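Local coordinates for oxalate--CoA ligase (Arabidopsis thaliana, PDB 5IE2), which belongs to the ANL superfamily of AMP-binding enzymes and has a nucleotide pocket that holds adenosine-5'-triphosphate in this structure, at residues D38-A43 / M72-I77; A165-T170 / G179-Q184; G335-P340 / G402-V407. All coordinates share one frame; numbering follows the deposited sequence.

Contact 1: residues D38-A43 / M72-I77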
loop_
_atom_site.group_PDB
_atom_site.type_symbol
_atom_site.label_atom_id
_atom_site.label_comp_id
_atom_site.label_asym_id
_atom_site.label_seq_id
_atom_site.Cartn_x
_atom_site.Cartn_y
_atom_site.Cartn_z
ATOM N N ASP A 38 7.691 14.009 -20.919
ATOM C CA ASP A 38 7.132 14.249 -22.223
ATOM C C ASP A 38 6.227 13.140 -22.732
ATOM O O ASP A 38 5.259 13.445 -23.427
ATOM C CB ASP A 38 8.242 14.522 -23.229
ATOM C CG ASP A 38 8.833 15.930 -23.048
ATOM O OD1 ASP A 38 8.191 16.807 -22.367
ATOM O OD2 ASP A 38 9.969 16.161 -23.553
ATOM N N LEU A 39 6.519 11.887 -22.382
ATOM C CA LEU A 39 5.658 10.767 -22.797
ATOM C C LEU A 39 4.266 10.981 -22.145
ATOM O O LEU A 39 3.223 10.724 -22.742
ATOM C CB LEU A 39 6.235 9.426 -22.336
ATOM C CG LEU A 39 7.393 8.987 -23.206
ATOM C CD1 LEU A 39 8.101 7.809 -22.569
ATOM C CD2 LEU A 39 6.809 8.580 -24.575
ATOM N N ILE A 40 4.315 11.438 -20.907
ATOM C CA ILE A 40 3.068 11.697 -20.164
ATOM C C ILE A 40 2.307 12.874 -20.810
ATOM O O ILE A 40 1.103 12.778 -21.062
ATOM C CB ILE A 40 3.366 11.989 -18.679
ATOM C CG1 ILE A 40 3.901 10.744 -17.948
ATOM C CG2 ILE A 40 2.097 12.508 -17.956
ATOM C CD1 ILE A 40 4.658 11.122 -16.632
ATOM N N GLU A 41 3.004 13.963 -21.113
ATOM C CA GLU A 41 2.334 15.145 -21.687
ATOM C C GLU A 41 1.668 14.769 -23.011
ATOM O O GLU A 41 0.553 15.216 -23.340
ATOM C CB GLU A 41 3.318 16.303 -22.018
ATOM C CG GLU A 41 3.829 17.090 -20.864
ATOM C CD GLU A 41 2.703 17.857 -20.135
ATOM O OE1 GLU A 41 1.959 18.641 -20.761
ATOM O OE2 GLU A 41 2.597 17.618 -18.923
ATOM N N ARG A 42 2.395 13.997 -23.813
ATOM C CA ARG A 42 1.864 13.642 -25.138
ATOM C C ARG A 42 0.679 12.692 -25.050
ATOM O O ARG A 42 -0.330 12.828 -25.789
ATOM C CB ARG A 42 2.972 13.029 -26.019
ATOM C CG ARG A 42 4.004 14.132 -26.323
ATOM C CD ARG A 42 5.326 13.534 -26.937
ATOM N NE ARG A 42 6.484 14.452 -26.854
ATOM C CZ ARG A 42 7.741 14.060 -27.083
ATOM N NH1 ARG A 42 7.962 12.787 -27.409
ATOM N NH2 ARG A 42 8.782 14.903 -26.982
ATOM N N ALA A 43 0.784 11.733 -24.130
ATOM C CA ALA A 43 -0.333 10.841 -23.920
ATOM C C ALA A 43 -1.560 11.592 -23.384
ATOM O O ALA A 43 -2.689 11.267 -23.757
ATOM C CB ALA A 43 0.085 9.637 -22.929
ATOM N N MET A 72 0.366 5.989 -18.297
ATOM C CA MET A 72 -1.062 6.307 -18.463
ATOM C C MET A 72 -1.729 6.790 -17.173
ATOM O O MET A 72 -2.621 7.645 -17.207
ATOM C CB MET A 72 -1.833 5.097 -19.018
ATOM C CG MET A 72 -1.482 4.777 -20.544
ATOM S SD MET A 72 -1.309 6.274 -21.578
ATOM C CE MET A 72 -2.997 6.958 -21.568
ATOM N N PHE A 73 -1.287 6.271 -16.027
ATOM C CA PHE A 73 -1.771 6.784 -14.729
ATOM C C PHE A 73 -1.526 8.295 -14.621
ATOM O O PHE A 73 -2.459 9.092 -14.300
ATOM C CB PHE A 73 -1.086 6.050 -13.570
ATOM C CG PHE A 73 -1.504 6.552 -12.210
ATOM C CD1 PHE A 73 -2.669 6.046 -11.620
ATOM C CD2 PHE A 73 -0.752 7.494 -11.548
ATOM C CE1 PHE A 73 -3.076 6.504 -10.337
ATOM C CE2 PHE A 73 -1.140 7.965 -10.274
ATOM C CZ PHE A 73 -2.316 7.467 -9.690
ATOM N N LEU A 74 -0.280 8.680 -14.912
ATOM C CA LEU A 74 0.056 10.106 -14.777
ATOM C C LEU A 74 -0.552 10.949 -15.903
ATOM O O LEU A 74 -0.811 12.143 -15.687
ATOM C CB LEU A 74 1.577 10.285 -14.760
ATOM C CG LEU A 74 2.160 9.712 -13.444
ATOM C CD1 LEU A 74 3.691 9.677 -13.451
ATOM C CD2 LEU A 74 1.650 10.543 -12.158
ATOM N N ALA A 75 -0.744 10.350 -17.101
ATOM C CA ALA A 75 -1.393 11.089 -18.228
ATOM C C ALA A 75 -2.858 11.357 -17.909
ATOM O O ALA A 75 -3.381 12.429 -18.207
ATOM C CB ALA A 75 -1.274 10.323 -19.562
ATOM N N VAL A 76 -3.530 10.372 -17.325
ATOM C CA VAL A 76 -4.939 10.550 -16.921
ATOM C C VAL A 76 -4.994 11.726 -15.949
ATOM O O VAL A 76 -5.849 12.661 -16.104
ATOM C CB VAL A 76 -5.540 9.264 -16.296
ATOM C CG1 VAL A 76 -6.865 9.587 -15.530
ATOM C CG2 VAL A 76 -5.781 8.206 -17.430
ATOM N N ILE A 77 -4.145 11.674 -14.920
ATOM C CA ILE A 77 -4.272 12.782 -13.944
ATOM C C ILE A 77 -3.894 14.143 -14.502
ATOM O O ILE A 77 -4.513 15.192 -14.205
ATOM C CB ILE A 77 -3.418 12.409 -12.754
ATOM C CG1 ILE A 77 -4.110 11.234 -12.070
ATOM C CG2 ILE A 77 -3.187 13.511 -11.857
ATOM C CD1 ILE A 77 -3.258 10.640 -11.023
#
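I40 and A43 of helix 33-50 pack against L74, A75 and M72 of helix 67-78. This is a helix-helix contact in the large AMP-binding part of an ANL enzyme. The short segments cross at -53°, with their axes 8.2 Å apart at the closest point. I40 and A75 lie nearest each other by backbone, and two small residues, A43 and A75, sit at the middle of the interface. Their methyls touch at an angle, CB of A43 to CB of A75 at 3.7 Å. With alanine on both sides, little side chain stands between the two backbones there.

The larger side chains fill the flanks. I40 divides its two branches over L74 and A75. With chi1 at -68°, CG1 stays near the backbone N and CG2 swings opposite it, into the hollow at the L74-A75 peptide. CG2 of I40 ends 3.7 Å from the backbone N of A75. The other branch runs out through CG1 to CD1, which rests on CB of L74 and on one of its methyls. The side chains of I40 and L74 cross obliquely.

M72 closes the other flank. Its CB starts out away from helix 33-50, but the chain bends at chi2 and again at chi3 (-66°). This brings SD of M72 back to 3.9 Å from CB of A43. L47, one turn further along helix 33-50, also touches M72 and A75. L74 is covered in addition by L6 and L10 of helix 6-16 and by L223 and L226 of helix 215-227. All five touching residues are buried and apolar. The shared surface is modest, 229 Å². The closest approach is CD1 of I40 to CD1 of L74, at 3.6 Å.

Contact 2: residues A165-T170 / G179-Q184. With ATP (adenosine-5'-triphosphate), chain C.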
loop_
_atom_site.group_PDB
_atom_site.type_symbol
_atom_site.label_atom_id
_atom_site.label_comp_id
_atom_site.label_asym_id
_atom_site.label_seq_id
_atom_site.Cartn_x
_atom_site.Cartn_y
_atom_site.Cartn_z
ATOM N N ALA A 165 -8.136 12.904 -8.642
ATOM C CA ALA A 165 -7.005 12.333 -9.330
ATOM C C ALA A 165 -6.976 10.813 -9.220
ATOM O O ALA A 165 -6.467 10.142 -10.120
ATOM C CB ALA A 165 -5.665 12.932 -8.733
ATOM N N LEU A 166 -7.482 10.267 -8.106
ATOM C CA LEU A 166 -7.301 8.814 -7.854
ATOM C C LEU A 166 -8.567 8.336 -7.177
ATOM O O LEU A 166 -9.108 9.046 -6.326
ATOM C CB LEU A 166 -6.063 8.574 -6.996
ATOM C CG LEU A 166 -5.866 7.160 -6.459
ATOM C CD1 LEU A 166 -5.764 6.228 -7.662
ATOM C CD2 LEU A 166 -4.603 7.085 -5.597
ATOM N N PHE A 167 -9.101 7.210 -7.618
ATOM C CA PHE A 167 -10.285 6.655 -6.987
ATOM C C PHE A 167 -9.954 5.192 -6.737
ATOM O O PHE A 167 -9.563 4.517 -7.683
ATOM C CB PHE A 167 -11.522 6.769 -7.881
ATOM C CG PHE A 167 -12.766 6.180 -7.251
ATOM C CD1 PHE A 167 -13.478 6.896 -6.309
ATOM C CD2 PHE A 167 -13.211 4.911 -7.598
ATOM C CE1 PHE A 167 -14.631 6.349 -5.709
ATOM C CE2 PHE A 167 -14.387 4.351 -7.009
ATOM C CZ PHE A 167 -15.084 5.069 -6.101
ATOM N N LEU A 168 -10.103 4.754 -5.480
ATOM C CA LEU A 168 -9.753 3.398 -4.995
ATOM C C LEU A 168 -10.864 2.902 -4.092
ATOM O O LEU A 168 -11.681 3.693 -3.614
ATOM C CB LEU A 168 -8.438 3.401 -4.186
ATOM C CG LEU A 168 -7.223 3.761 -5.000
ATOM C CD1 LEU A 168 -6.030 3.963 -4.109
ATOM C CD2 LEU A 168 -6.995 2.635 -5.988
ATOM N N HIS A 169 -10.894 1.593 -3.865
ATOM C CA HIS A 169 -11.734 1.019 -2.825
ATOM C C HIS A 169 -10.826 0.498 -1.732
ATOM O O HIS A 169 -9.661 0.191 -1.972
ATOM C CB HIS A 169 -12.611 -0.107 -3.359
ATOM C CG HIS A 169 -13.880 0.376 -3.975
ATOM N ND1 HIS A 169 -13.961 0.811 -5.285
ATOM C CD2 HIS A 169 -15.118 0.553 -3.442
ATOM C CE1 HIS A 169 -15.204 1.201 -5.538
ATOM N NE2 HIS A 169 -15.927 1.049 -4.440
ATOM N N THR A 170 -11.338 0.446 -0.514
ATOM C CA THR A 170 -10.573 -0.148 0.586
ATOM C C THR A 170 -10.467 -1.685 0.449
ATOM O O THR A 170 -11.241 -2.285 -0.294
ATOM C CB THR A 170 -11.184 0.210 1.908
ATOM O OG1 THR A 170 -12.581 -0.119 1.888
ATOM C CG2 THR A 170 -10.990 1.723 2.155
ATOM N N GLY A 179 -15.650 3.125 -1.415
ATOM C CA GLY A 179 -15.036 3.964 -2.462
ATOM C C GLY A 179 -14.399 5.256 -1.965
ATOM O O GLY A 179 -15.059 6.072 -1.299
ATOM N N VAL A 180 -13.129 5.458 -2.316
ATOM C CA VAL A 180 -12.343 6.564 -1.803
ATOM C C VAL A 180 -11.814 7.475 -2.908
ATOM O O VAL A 180 -10.908 7.093 -3.606
ATOM C CB VAL A 180 -11.139 6.040 -0.969
ATOM C CG1 VAL A 180 -10.381 7.201 -0.359
ATOM C CG2 VAL A 180 -11.648 5.131 0.135
ATOM N N PRO A 181 -12.372 8.680 -3.036
ATOM C CA PRO A 181 -11.870 9.668 -3.997
ATOM C C PRO A 181 -10.749 10.485 -3.360
ATOM O O PRO A 181 -10.890 10.950 -2.222
ATOM C CB PRO A 181 -13.089 10.528 -4.321
ATOM C CG PRO A 181 -13.916 10.458 -3.113
ATOM C CD PRO A 181 -13.618 9.120 -2.394
ATOM N N LEU A 182 -9.641 10.598 -4.092
ATOM C CA LEU A 182 -8.463 11.346 -3.656
ATOM C C LEU A 182 -8.102 12.378 -4.710
ATOM O O LEU A 182 -8.222 12.112 -5.904
ATOM C CB LEU A 182 -7.273 10.384 -3.455
ATOM C CG LEU A 182 -7.685 9.309 -2.401
ATOM C CD1 LEU A 182 -6.573 8.198 -2.391
ATOM C CD2 LEU A 182 -7.858 9.914 -0.965
ATOM N N THR A 183 -7.692 13.561 -4.251
ATOM C CA THR A 183 -7.442 14.695 -5.124
ATOM C C THR A 183 -5.943 14.850 -5.469
ATOM O O THR A 183 -5.061 14.177 -4.917
ATOM C CB THR A 183 -7.865 16.002 -4.447
ATOM O OG1 THR A 183 -7.145 16.068 -3.207
ATOM C CG2 THR A 183 -9.391 15.990 -4.155
ATOM N N GLN A 184 -5.663 15.803 -6.364
ATOM C CA GLN A 184 -4.292 16.216 -6.663
ATOM C C GLN A 184 -3.612 16.632 -5.380
ATOM O O GLN A 184 -2.432 16.337 -5.128
ATOM C CB GLN A 184 -4.283 17.407 -7.656
ATOM C CG GLN A 184 -4.471 16.987 -9.116
ATOM C CD GLN A 184 -3.141 16.666 -9.817
ATOM O OE1 GLN A 184 -2.094 16.619 -9.207
ATOM N NE2 GLN A 184 -3.206 16.467 -11.128
HETATM P PG ATP C . -11.252 -2.051 4.824
HETATM O O1G ATP C . -11.665 -2.707 6.141
HETATM O O2G ATP C . -12.147 -2.398 3.687
HETATM O O3G ATP C . -11.089 -0.541 4.984
HETATM P PB ATP C . -8.379 -2.184 5.077
HETATM O O1B ATP C . -7.408 -3.344 5.118
HETATM O O2B ATP C . -8.703 -1.414 6.306
HETATM O O3B ATP C . -9.795 -2.639 4.382
HETATM P PA ATP C . -6.349 -0.480 3.772
HETATM O O1A ATP C . -6.603 1.015 3.635
HETATM O O2A ATP C . -5.665 -1.213 2.685
HETATM O O3A ATP C . -7.796 -1.179 3.926
HETATM O "O5'" ATP C . -5.659 -0.750 5.192
HETATM C "C5'" ATP C . -5.446 0.268 6.201
HETATM C "C4'" ATP C . -5.443 -0.464 7.555
HETATM O "O4'" ATP C . -4.266 -1.289 7.639
HETATM C "C3'" ATP C . -5.256 0.468 8.712
HETATM O "O3'" ATP C . -6.506 1.055 9.065
HETATM C "C2'" ATP C . -4.719 -0.441 9.797
HETATM O "O2'" ATP C . -5.793 -1.247 10.308
HETATM C "C1'" ATP C . -3.857 -1.370 8.992
HETATM N N9 ATP C . -2.421 -1.005 9.043
HETATM C C8 ATP C . -1.720 -0.251 8.186
HETATM N N7 ATP C . -0.416 -0.194 8.598
HETATM C C5 ATP C . -0.323 -0.961 9.733
HETATM C C6 ATP C . 0.767 -1.345 10.661
HETATM N N6 ATP C . 2.054 -0.930 10.417
HETATM N N1 ATP C . 0.431 -2.155 11.691
HETATM C C2 ATP C . -0.833 -2.597 11.890
HETATM N N3 ATP C . -1.882 -2.281 11.088
HETATM C C4 ATP C . -1.644 -1.479 10.010
#
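H169 has chi1 -85°, which sets CG beside its own backbone N and lays the imidazole over G179. The CA of G179 lies over one ring face, 3.8 Å from the ring centroid, in a CH-pi contact. F167, on the same face of the sheet, has the other torsion: CG is anti to the backbone N at chi1 179°, and the ring reaches along the neighbouring strand. Its CZ approaches the CA of G179, and its CD1 comes 4.2 Å from CB of P181. G179 pairs with H169 and has no side chain, and its CA is touched by both rings. K375 makes a cation-pi contact with F167, and Y98 meets the H169 ring edge-to-face.

The other face of the sheet carries L166, L168, V180 and L182. L166 and L182 lie side by side and point the same way, with CD2 of L166 3.9 Å from CD1 of L182.

The two strands form an antiparallel beta hairpin. Its turn carries the Thr/Ser/Gly-rich phosphate-binding loop of ANL enzymes, where G172 and T173 also hydrogen-bond the adenosine-5'-triphosphate. L168 and V180 are a hydrogen-bonded pair, and the V180 N to L168 O bond is short at 2.6 Å. L166 and L182 form the next such pair. Here the ladder is broken by a classic beta bulge: A165 and L166 both face L182, whose carbonyl O accepts two N-H groups. A165 N lies in the carbonyl plane, 2.9 Å from L182 O, while L166 N is tilted 28° from it. The A165 methyl packs on the backbone between T183 and Q184. T183 then caps the following helix, bonding N186 N through OG1.

At the loop end T170 OG1 donates to O2G of adenosine-5'-triphosphate at 2.9 Å and is also hydrogen-bonded to K178 N. CG2 of T170 lies 4.0 Å from CG2 of V180.

Contact 3: residues G335-P340 / G402-V407. With ATP (adenosine-5'-triphosphate), chain C.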
loop_
_atom_site.group_PDB
_atom_site.type_symbol
_atom_site.label_atom_id
_atom_site.label_comp_id
_atom_site.label_asym_id
_atom_site.label_seq_id
_atom_site.Cartn_x
_atom_site.Cartn_y
_atom_site.Cartn_z
ATOM N N GLY A 335 7.490 -2.878 17.346
ATOM C CA GLY A 335 6.158 -2.885 17.925
ATOM C C GLY A 335 5.428 -1.543 17.719
ATOM O O GLY A 335 4.239 -1.423 18.038
ATOM N N SER A 336 6.139 -0.561 17.181
ATOM C CA SER A 336 5.592 0.820 17.025
ATOM C C SER A 336 5.592 1.253 15.580
ATOM O O SER A 336 6.480 0.827 14.783
ATOM C CB SER A 336 6.411 1.826 17.844
ATOM O OG SER A 336 5.963 3.164 17.602
ATOM N N VAL A 337 4.632 2.111 15.224
ATOM C CA VAL A 337 4.602 2.686 13.899
ATOM C C VAL A 337 5.023 4.181 13.902
ATOM O O VAL A 337 4.735 4.944 12.952
ATOM C CB VAL A 337 3.207 2.493 13.229
ATOM C CG1 VAL A 337 2.949 1.034 12.987
ATOM C CG2 VAL A 337 2.085 3.024 14.112
ATOM N N GLY A 338 5.747 4.588 14.941
ATOM C CA GLY A 338 6.420 5.870 14.920
ATOM C C GLY A 338 5.524 7.082 15.094
ATOM O O GLY A 338 4.492 7.018 15.734
ATOM N N LYS A 339 5.905 8.186 14.461
ATOM C CA LYS A 339 5.289 9.498 14.757
ATOM C C LYS A 339 4.531 10.007 13.556
ATOM O O LYS A 339 4.915 9.743 12.441
ATOM C CB LYS A 339 6.376 10.519 15.158
ATOM C CG LYS A 339 7.129 10.085 16.410
ATOM C CD LYS A 339 8.029 11.214 16.924
ATOM C CE LYS A 339 9.198 11.463 16.008
ATOM N NZ LYS A 339 10.258 10.469 16.287
ATOM N N PRO A 340 3.473 10.805 13.777
ATOM C CA PRO A 340 2.687 11.396 12.679
ATOM C C PRO A 340 3.580 12.166 11.708
ATOM O O PRO A 340 4.499 12.853 12.196
ATOM C CB PRO A 340 1.757 12.396 13.407
ATOM C CG PRO A 340 1.713 11.949 14.794
ATOM C CD PRO A 340 2.985 11.202 15.110
ATOM N N GLY A 402 5.877 10.144 22.010
ATOM C CA GLY A 402 4.990 10.477 20.912
ATOM C C GLY A 402 4.982 9.430 19.809
ATOM O O GLY A 402 4.526 9.700 18.685
ATOM N N TYR A 403 5.490 8.231 20.112
ATOM C CA TYR A 403 5.437 7.136 19.138
ATOM C C TYR A 403 4.120 6.367 19.282
ATOM O O TYR A 403 3.719 6.056 20.386
ATOM C CB TYR A 403 6.608 6.148 19.338
ATOM C CG TYR A 403 7.925 6.611 18.797
ATOM C CD1 TYR A 403 8.610 5.832 17.851
ATOM C CD2 TYR A 403 8.509 7.799 19.240
ATOM C CE1 TYR A 403 9.845 6.238 17.322
ATOM C CE2 TYR A 403 9.760 8.213 18.723
ATOM C CZ TYR A 403 10.423 7.417 17.795
ATOM O OH TYR A 403 11.648 7.832 17.269
ATOM N N LEU A 404 3.474 6.043 18.161
ATOM C CA LEU A 404 2.204 5.345 18.177
ATOM C C LEU A 404 2.437 3.829 18.223
ATOM O O LEU A 404 3.274 3.294 17.509
ATOM C CB LEU A 404 1.369 5.748 16.942
ATOM C CG LEU A 404 0.058 5.031 16.622
ATOM C CD1 LEU A 404 -0.937 5.265 17.754
ATOM C CD2 LEU A 404 -0.499 5.534 15.286
ATOM N N HIS A 405 1.643 3.170 19.061
ATOM C CA HIS A 405 1.602 1.730 19.164
ATOM C C HIS A 405 0.201 1.264 18.864
ATOM O O HIS A 405 -0.716 1.641 19.586
ATOM C CB HIS A 405 1.980 1.257 20.577
ATOM C CG HIS A 405 3.344 1.691 21.011
ATOM N ND1 HIS A 405 4.415 0.818 21.066
ATOM C CD2 HIS A 405 3.817 2.902 21.394
ATOM C CE1 HIS A 405 5.496 1.481 21.449
ATOM N NE2 HIS A 405 5.153 2.741 21.677
ATOM N N LEU A 406 0.029 0.452 17.827
ATOM C CA LEU A 406 -1.313 -0.040 17.469
ATOM C C LEU A 406 -1.712 -1.296 18.230
ATOM O O LEU A 406 -0.910 -2.212 18.447
ATOM C CB LEU A 406 -1.375 -0.308 15.971
ATOM C CG LEU A 406 -1.260 0.965 15.140
ATOM C CD1 LEU A 406 -0.997 0.521 13.685
ATOM C CD2 LEU A 406 -2.470 1.872 15.233
ATOM N N VAL A 407 -2.965 -1.349 18.649
ATOM C CA VAL A 407 -3.491 -2.491 19.387
ATOM C C VAL A 407 -4.300 -3.335 18.415
ATOM O O VAL A 407 -4.279 -4.576 18.472
ATOM C CB VAL A 407 -4.364 -2.016 20.604
ATOM C CG1 VAL A 407 -4.965 -3.176 21.344
ATOM C CG2 VAL A 407 -3.518 -1.196 21.534
HETATM P PG ATP C . -11.252 -2.051 4.824
HETATM O O1G ATP C . -11.665 -2.707 6.141
HETATM O O2G ATP C . -12.147 -2.398 3.687
HETATM O O3G ATP C . -11.089 -0.541 4.984
HETATM P PB ATP C . -8.379 -2.184 5.077
HETATM O O1B ATP C . -7.408 -3.344 5.118
HETATM O O2B ATP C . -8.703 -1.414 6.306
HETATM O O3B ATP C . -9.795 -2.639 4.382
HETATM P PA ATP C . -6.349 -0.480 3.772
HETATM O O1A ATP C . -6.603 1.015 3.635
HETATM O O2A ATP C . -5.665 -1.213 2.685
HETATM O O3A ATP C . -7.796 -1.179 3.926
HETATM O "O5'" ATP C . -5.659 -0.750 5.192
HETATM C "C5'" ATP C . -5.446 0.268 6.201
HETATM C "C4'" ATP C . -5.443 -0.464 7.555
HETATM O "O4'" ATP C . -4.266 -1.289 7.639
HETATM C "C3'" ATP C . -5.256 0.468 8.712
HETATM O "O3'" ATP C . -6.506 1.055 9.065
HETATM C "C2'" ATP C . -4.719 -0.441 9.797
HETATM O "O2'" ATP C . -5.793 -1.247 10.308
HETATM C "C1'" ATP C . -3.857 -1.370 8.992
HETATM N N9 ATP C . -2.421 -1.005 9.043
HETATM C C8 ATP C . -1.720 -0.251 8.186
HETATM N N7 ATP C . -0.416 -0.194 8.598
HETATM C C5 ATP C . -0.323 -0.961 9.733
HETATM C C6 ATP C . 0.767 -1.345 10.661
HETATM N N6 ATP C . 2.054 -0.930 10.417
HETATM N N1 ATP C . 0.431 -2.155 11.691
HETATM C C2 ATP C . -0.833 -2.597 11.890
HETATM N N3 ATP C . -1.882 -2.281 11.088
HETATM C C4 ATP C . -1.644 -1.479 10.010
HETATM O O HOH W 1 2.204 -0.468 16.385
HETATM O O HOH W 2 3.858 -1.824 20.831
HETATM O O HOH W 3 1.755 -2.974 18.710
#
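S336 and V337 grip one carbonyl, that of L404. V337 N bonds L404 O at 2.9 Å, nearly in line with the C=O. S336 OG donates to the same oxygen at 2.7 Å, but from above the carbonyl plane. The S336 hydroxyl is anti to its backbone N (chi1 175°), and this also lets OG accept from G338 N, forming an ST turn. L404 N returns a 2.8 Å bond to G338 O. Alongside these bonds V337 and L404 lie side by side, CG2 of V337 to CD2 of L404 at 3.8 Å.

Segment 335-340 runs into strand 339-340, an outer strand of a five-stranded mixed sheet. Segment 402-407 lies on strand 404-409 of an antiparallel sheet. Together they line the nucleotide pocket of the ANL fold. CG1 of V337 lies 3.4 Å from N6 of adenosine-5'-triphosphate, and CD1 of L406 lies 3.6 Å from its C2. Y312 also touches V337, L404 and L406.

Both rings are packed too. K339, itself partly exposed, lays its CG over one face of buried Y403, a CH-pi contact. The Y403 hydroxyl is hydrogen-bonded to P331 O. CB of S336 covers a face of the H405 ring, which also stacks with Y397.

The loose side is at G335. It is exposed, and its O meets the strand through three waters. They lead to L406 N, L406 O and H405 ND1, while H405 NE2 is hydrogen-bonded to D399.

Overall arrangement
Contacts 1 and 2 touch, with centres 18 Å apart. Helix 67-78 joins them: F73 CE1 lies 3.8 Å from L166 CD1, and I77 packs against A165 and Q184. Contact 3 is separate. Its centre is about 26 Å from that of contact 2, and their nearest atoms are about 15 Å apart. From contact 1 the centre is 37 Å away and the nearest atoms about 23 Å; these two lie on opposite sides of the chain's centre. The link between contacts 2 and 3 is the ligand. T170 of contact 2 holds the gamma-phosphate of adenosine-5'-triphosphate, with a magnesium ion about 5 Å from its side chain. V337 and L406 of contact 3 touch the adenine.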